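VAO-type flavoprotein oxidase VAO615 (Myceliophthora thermophila, PDB 6F72) probably acts as a secreted oxidoreductase whose bicovalently bound FAD, once reduced, reacts rapidly with molecular oxygen, although no substrate has yet been identified. Local coordinates at residues 205-210 with 215-220; 394-397 with 401-404. One frame throughout, in Å; residues are numbered along the deposited sequence.

Contact 1: 205-210 with 215-220; sequences EAYAMA and HRIVGG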
loop_
_atom_site.group_PDB
_atom_site.type_symbol
_atom_site.label_atom_id
_atom_site.label_comp_id
_atom_site.label_asym_id
_atom_site.label_seq_id
_atom_site.Cartn_x
_atom_site.Cartn_y
_atom_site.Cartn_z
ATOM N N GLU A 205 -6.655 -13.411 -2.675
ATOM C CA GLU A 205 -6.933 -14.082 -3.935
ATOM C C GLU A 205 -5.640 -14.600 -4.573
ATOM O O GLU A 205 -5.571 -15.771 -4.978
ATOM C CB GLU A 205 -7.721 -13.152 -4.872
ATOM C CG GLU A 205 -9.205 -13.060 -4.501
ATOM C CD GLU A 205 -9.888 -11.771 -4.937
ATOM O OE1 GLU A 205 -9.198 -10.791 -5.300
ATOM O OE2 GLU A 205 -11.134 -11.738 -4.912
ATOM N N ALA A 206 -4.618 -13.742 -4.634
ATOM C CA ALA A 206 -3.288 -14.142 -5.105
ATOM C C ALA A 206 -2.739 -15.347 -4.321
ATOM O O ALA A 206 -2.205 -16.279 -4.927
ATOM C CB ALA A 206 -2.320 -12.967 -5.053
ATOM N N TYR A 207 -2.915 -15.349 -2.999
ATOM C CA TYR A 207 -2.408 -16.426 -2.128
ATOM C C TYR A 207 -3.166 -17.730 -2.278
ATOM O O TYR A 207 -2.540 -18.794 -2.292
ATOM C CB TYR A 207 -2.396 -16.017 -0.647
ATOM C CG TYR A 207 -1.531 -14.816 -0.317
ATOM C CD1 TYR A 207 -0.462 -14.434 -1.145
ATOM C CD2 TYR A 207 -1.772 -14.067 0.836
ATOM C CE1 TYR A 207 0.321 -13.332 -0.847
ATOM C CE2 TYR A 207 -0.985 -12.961 1.147
ATOM C CZ TYR A 207 0.054 -12.600 0.306
ATOM O OH TYR A 207 0.837 -11.512 0.605
ATOM N N ALA A 208 -4.499 -17.648 -2.375
ATOM C CA ALA A 208 -5.339 -18.814 -2.665
ATOM C C ALA A 208 -4.934 -19.453 -4.001
ATOM O O ALA A 208 -4.797 -20.676 -4.084
ATOM C CB ALA A 208 -6.826 -18.447 -2.654
ATOM N N MET A 209 -4.711 -18.611 -5.013
ATOM C CA MET A 209 -4.343 -19.050 -6.355
ATOM C C MET A 209 -2.943 -19.682 -6.409
ATOM O O MET A 209 -2.763 -20.753 -7.000
ATOM C CB MET A 209 -4.483 -17.886 -7.347
ATOM C CG MET A 209 -4.170 -18.247 -8.787
ATOM S SD MET A 209 -2.492 -17.789 -9.243
ATOM C CE MET A 209 -2.271 -18.769 -10.725
ATOM N N ALA A 210 -1.966 -19.016 -5.792
ATOM C CA ALA A 210 -0.607 -19.541 -5.725
ATOM C C ALA A 210 -0.555 -20.848 -4.939
ATOM O O ALA A 210 0.062 -21.812 -5.405
ATOM C CB ALA A 210 0.365 -18.508 -5.151
ATOM N N HIS A 215 2.756 -23.163 -4.960
ATOM C CA HIS A 215 3.634 -21.987 -5.095
ATOM C C HIS A 215 3.353 -20.850 -4.078
ATOM O O HIS A 215 2.291 -20.814 -3.439
ATOM C CB HIS A 215 3.574 -21.436 -6.526
ATOM C CG HIS A 215 4.029 -22.413 -7.566
ATOM N ND1 HIS A 215 3.148 -23.148 -8.325
ATOM C CD2 HIS A 215 5.271 -22.794 -7.956
ATOM C CE1 HIS A 215 3.825 -23.936 -9.145
ATOM N NE2 HIS A 215 5.115 -23.742 -8.938
ATOM N N ARG A 216 4.323 -19.939 -3.951
ATOM C CA ARG A 216 4.202 -18.702 -3.174
ATOM C C ARG A 216 4.274 -17.519 -4.129
ATOM O O ARG A 216 4.955 -17.590 -5.160
ATOM C CB ARG A 216 5.357 -18.579 -2.178
ATOM C CG ARG A 216 5.560 -19.771 -1.260
ATOM C CD ARG A 216 6.994 -19.826 -0.748
ATOM N NE ARG A 216 7.196 -20.940 0.184
ATOM C CZ ARG A 216 8.378 -21.398 0.582
ATOM N NH1 ARG A 216 9.498 -20.851 0.135
ATOM N NH2 ARG A 216 8.436 -22.418 1.428
ATOM N N ILE A 217 3.557 -16.448 -3.798
ATOM C CA ILE A 217 3.694 -15.158 -4.490
ATOM C C ILE A 217 4.027 -14.041 -3.484
ATOM O O ILE A 217 3.545 -14.049 -2.345
ATOM C CB ILE A 217 2.454 -14.792 -5.355
ATOM C CG1 ILE A 217 2.747 -13.568 -6.251
ATOM C CG2 ILE A 217 1.216 -14.584 -4.482
ATOM C CD1 ILE A 217 1.735 -13.293 -7.346
ATOM N N VAL A 218 4.846 -13.091 -3.937
ATOM C CA VAL A 218 5.248 -11.921 -3.153
ATOM C C VAL A 218 4.110 -10.884 -3.076
ATOM O O VAL A 218 3.760 -10.230 -4.074
ATOM C CB VAL A 218 6.574 -11.308 -3.686
ATOM C CG1 VAL A 218 6.956 -10.044 -2.932
ATOM C CG2 VAL A 218 7.702 -12.333 -3.622
ATOM N N GLY A 219 3.575 -10.720 -1.864
ATOM C CA GLY A 219 2.480 -9.798 -1.619
ATOM C C GLY A 219 2.473 -9.272 -0.203
ATOM O O GLY A 219 3.229 -9.745 0.651
ATOM N N GLY A 220 1.584 -8.313 0.046
ATOM C CA GLY A 220 1.514 -7.610 1.333
ATOM C C GLY A 220 0.962 -8.416 2.494
ATOM O O GLY A 220 0.376 -9.490 2.318
HETATM O O HOH W 1 3.653 -12.901 0.267
#

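Contact 2: 394-397 with 401-404; sequences HFFT and PAPY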
loop_
_atom_site.group_PDB
_atom_site.type_symbol
_atom_site.label_atom_id
_atom_site.label_comp_id
_atom_site.label_asym_id
_atom_site.label_seq_id
_atom_site.Cartn_x
_atom_site.Cartn_y
_atom_site.Cartn_z
ATOM N N HIS A 394 1.215 -20.524 7.051
ATOM C CA HIS A 394 2.091 -19.636 7.828
ATOM C C HIS A 394 1.547 -18.211 7.863
ATOM O O HIS A 394 1.426 -17.624 8.946
ATOM C CB HIS A 394 3.518 -19.648 7.275
ATOM C CG HIS A 394 4.392 -18.562 7.823
ATOM N ND1 HIS A 394 5.078 -18.690 9.011
ATOM C CD2 HIS A 394 4.700 -17.335 7.338
ATOM C CE1 HIS A 394 5.771 -17.588 9.235
ATOM N NE2 HIS A 394 5.557 -16.748 8.239
ATOM N N PHE A 395 1.228 -17.678 6.679
ATOM C CA PHE A 395 0.701 -16.327 6.540
ATOM C C PHE A 395 -0.515 -16.085 7.442
ATOM O O PHE A 395 -0.533 -15.122 8.215
ATOM C CB PHE A 395 0.351 -16.010 5.080
ATOM C CG PHE A 395 0.004 -14.570 4.855
ATOM C CD1 PHE A 395 -1.300 -14.114 5.048
ATOM C CD2 PHE A 395 0.991 -13.651 4.496
ATOM C CE1 PHE A 395 -1.618 -12.769 4.879
ATOM C CE2 PHE A 395 0.681 -12.307 4.306
ATOM C CZ PHE A 395 -0.628 -11.865 4.509
ATOM N N PHE A 396 -1.515 -16.963 7.342
ATOM C CA PHE A 396 -2.777 -16.747 8.057
ATOM C C PHE A 396 -2.782 -17.185 9.525
ATOM O O PHE A 396 -3.660 -16.761 10.287
ATOM C CB PHE A 396 -3.988 -17.263 7.255
ATOM C CG PHE A 396 -4.326 -16.398 6.063
ATOM C CD1 PHE A 396 -4.852 -15.108 6.237
ATOM C CD2 PHE A 396 -4.098 -16.849 4.767
ATOM C CE1 PHE A 396 -5.156 -14.304 5.139
ATOM C CE2 PHE A 396 -4.401 -16.048 3.668
ATOM C CZ PHE A 396 -4.932 -14.776 3.852
ATOM N N THR A 397 -1.791 -17.986 9.928
ATOM C CA THR A 397 -1.529 -18.217 11.352
ATOM C C THR A 397 -1.205 -16.871 12.008
ATOM O O THR A 397 -1.804 -16.517 13.028
ATOM C CB THR A 397 -0.357 -19.194 11.596
ATOM O OG1 THR A 397 -0.580 -20.402 10.869
ATOM C CG2 THR A 397 -0.224 -19.534 13.084
ATOM N N PRO A 401 -7.445 -13.599 10.712
ATOM C CA PRO A 401 -7.902 -14.896 10.158
ATOM C C PRO A 401 -8.124 -14.887 8.647
ATOM O O PRO A 401 -8.364 -13.823 8.063
ATOM C CB PRO A 401 -9.236 -15.123 10.866
ATOM C CG PRO A 401 -9.731 -13.744 11.163
ATOM C CD PRO A 401 -8.516 -12.911 11.458
ATOM N N ALA A 402 -8.020 -16.067 8.032
ATOM C CA ALA A 402 -8.298 -16.243 6.606
ATOM C C ALA A 402 -9.798 -16.049 6.347
ATOM O O ALA A 402 -10.614 -16.479 7.169
ATOM C CB ALA A 402 -7.836 -17.617 6.144
ATOM N N PRO A 403 -10.177 -15.408 5.231
ATOM C CA PRO A 403 -9.241 -14.956 4.190
ATOM C C PRO A 403 -8.856 -13.478 4.256
ATOM O O PRO A 403 -7.810 -13.096 3.720
ATOM C CB PRO A 403 -10.006 -15.239 2.895
ATOM C CG PRO A 403 -11.452 -15.099 3.280
ATOM C CD PRO A 403 -11.563 -15.505 4.725
ATOM N N TYR A 404 -9.674 -12.668 4.923
ATOM C CA TYR A 404 -9.593 -11.208 4.804
ATOM C C TYR A 404 -8.633 -10.513 5.767
ATOM O O TYR A 404 -8.251 -9.359 5.532
ATOM C CB TYR A 404 -10.988 -10.578 4.908
ATOM C CG TYR A 404 -12.035 -11.166 3.982
ATOM C CD1 TYR A 404 -11.796 -11.314 2.602
ATOM C CD2 TYR A 404 -13.291 -11.545 4.483
ATOM C CE1 TYR A 404 -12.769 -11.845 1.758
ATOM C CE2 TYR A 404 -14.264 -12.071 3.652
ATOM C CZ TYR A 404 -14.002 -12.218 2.293
ATOM O OH TYR A 404 -14.989 -12.738 1.486
#

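Contact 1: 205-210 with 215-220
Two donors grip the carbonyl oxygen of Ala-210: the backbone N of His-215, at 3.0 Å, and the hydroxyl of Thr-213 in the intervening turn. This closes a helix-turn-strand unit of the PCMH-type FAD-binding domain, in which the chain leaves helix 203-212 and turns back along it through residues 215-220, which begin as strand 215-216 paired with strand 288-298. The ND1 atom of His-215 also bonds to Thr-213. Ile-217 fills the apolar seam. Its CG1 lies anti to the backbone N (chi1 -170°), which swings the CG2 methyl toward the helix, where it meets Ala-206 CB at 3.9 Å and Ala-210 CB at 4.1 Å. The same methyl reaches Tyr-207 CD1 at 3.7 Å, arriving at the ring edge and in the ring plane, and the two side chains cross at about a right angle. Leu-197 and Leu-296 of the adjoining strands close around this methyl cluster. The CB of Arg-216 is directed away from the helix, and its NE forms a salt bridge with Asp-299. Beyond the isoleucine the contact turns polar. The Tyr-207 hydroxyl donates to Gly-220 O, but its exact position is unsure. One water ties the end together, donating to Ile-217 O at 2.9 Å and to Tyr-207 OH, and accepting from Gly-219 N at 3.1 Å.

Contact 2: 394-397 with 401-404
Ala-402 sets its methyl over one face of the Phe-396 ring, a CH-pi contact with CB 4.0 Å from the ring centroid and 21° off the ring normal. This is surface packing of the loop after helix 391-399 against a ring near the C-terminal end of that helix. The methyl is displaced toward the rim on the CG side, with CB 3.7 Å from Phe-396 CG. Ala-402 CA lies over the same face, 3.6 Å from Phe-396 CD1. Phe-396 is delivered to this site by its first torsion: CG lies anti to the carbonyl carbon, beside the backbone N (chi1 -73°), which extends the ring from the helix toward the loop. The preceding Phe-395 takes a different conformation, CG anti to its backbone N (chi1 -171°), and its ring comes edge-on to the opposite face of the Phe-396 ring, with CD1 over the centre, 3.6 Å above the plane. One phenyl group is thus held between a methyl of the loop and the edge of a neighbouring ring of its own helix, with Tyr-392 and Pro-223 as further neighbours. The peptide bonds before Pro-401 and before Pro-403 are both cis. Past the second one, Pro-403 O comes obliquely to the far end of the ring, 3.2 Å from Phe-396 CE1 and 3.3 Å from Phe-396 CZ. Pro-403 also lays CG over the centre of the Tyr-404 ring, whose own edge-to-face partner is Phe-204. No hydrogen bond joins the two segments: dispersion and CH-pi attraction carry the contact, and Pro-403 O, buried without a polar partner, probably gains only weak electrostatic compensation from the aromatic C-H groups it approaches.

In the fold
Contacts 1 and 2 come in succession along the chain, yet their centres lie only 12 Å apart, and Phe-395 joins them directly. Its CZ packs 3.6 Å from Tyr-207 CE2 and 3.4 Å from Gly-220 O, the phenylalanine and tyrosine ring planes meeting at about 60°. Helix 391-399 thereby lies against the helix-turn-strand unit of the FAD-binding domain. Gly-220 touches the bound FAD, and two residues further on Cys-222 forms, with His-157, the double covalent link to the flavin. Contact 1 therefore reaches the cofactor pocket itself, whereas contact 2 is a surface contact, its Phe-396 side chain about 12 Å from FAD.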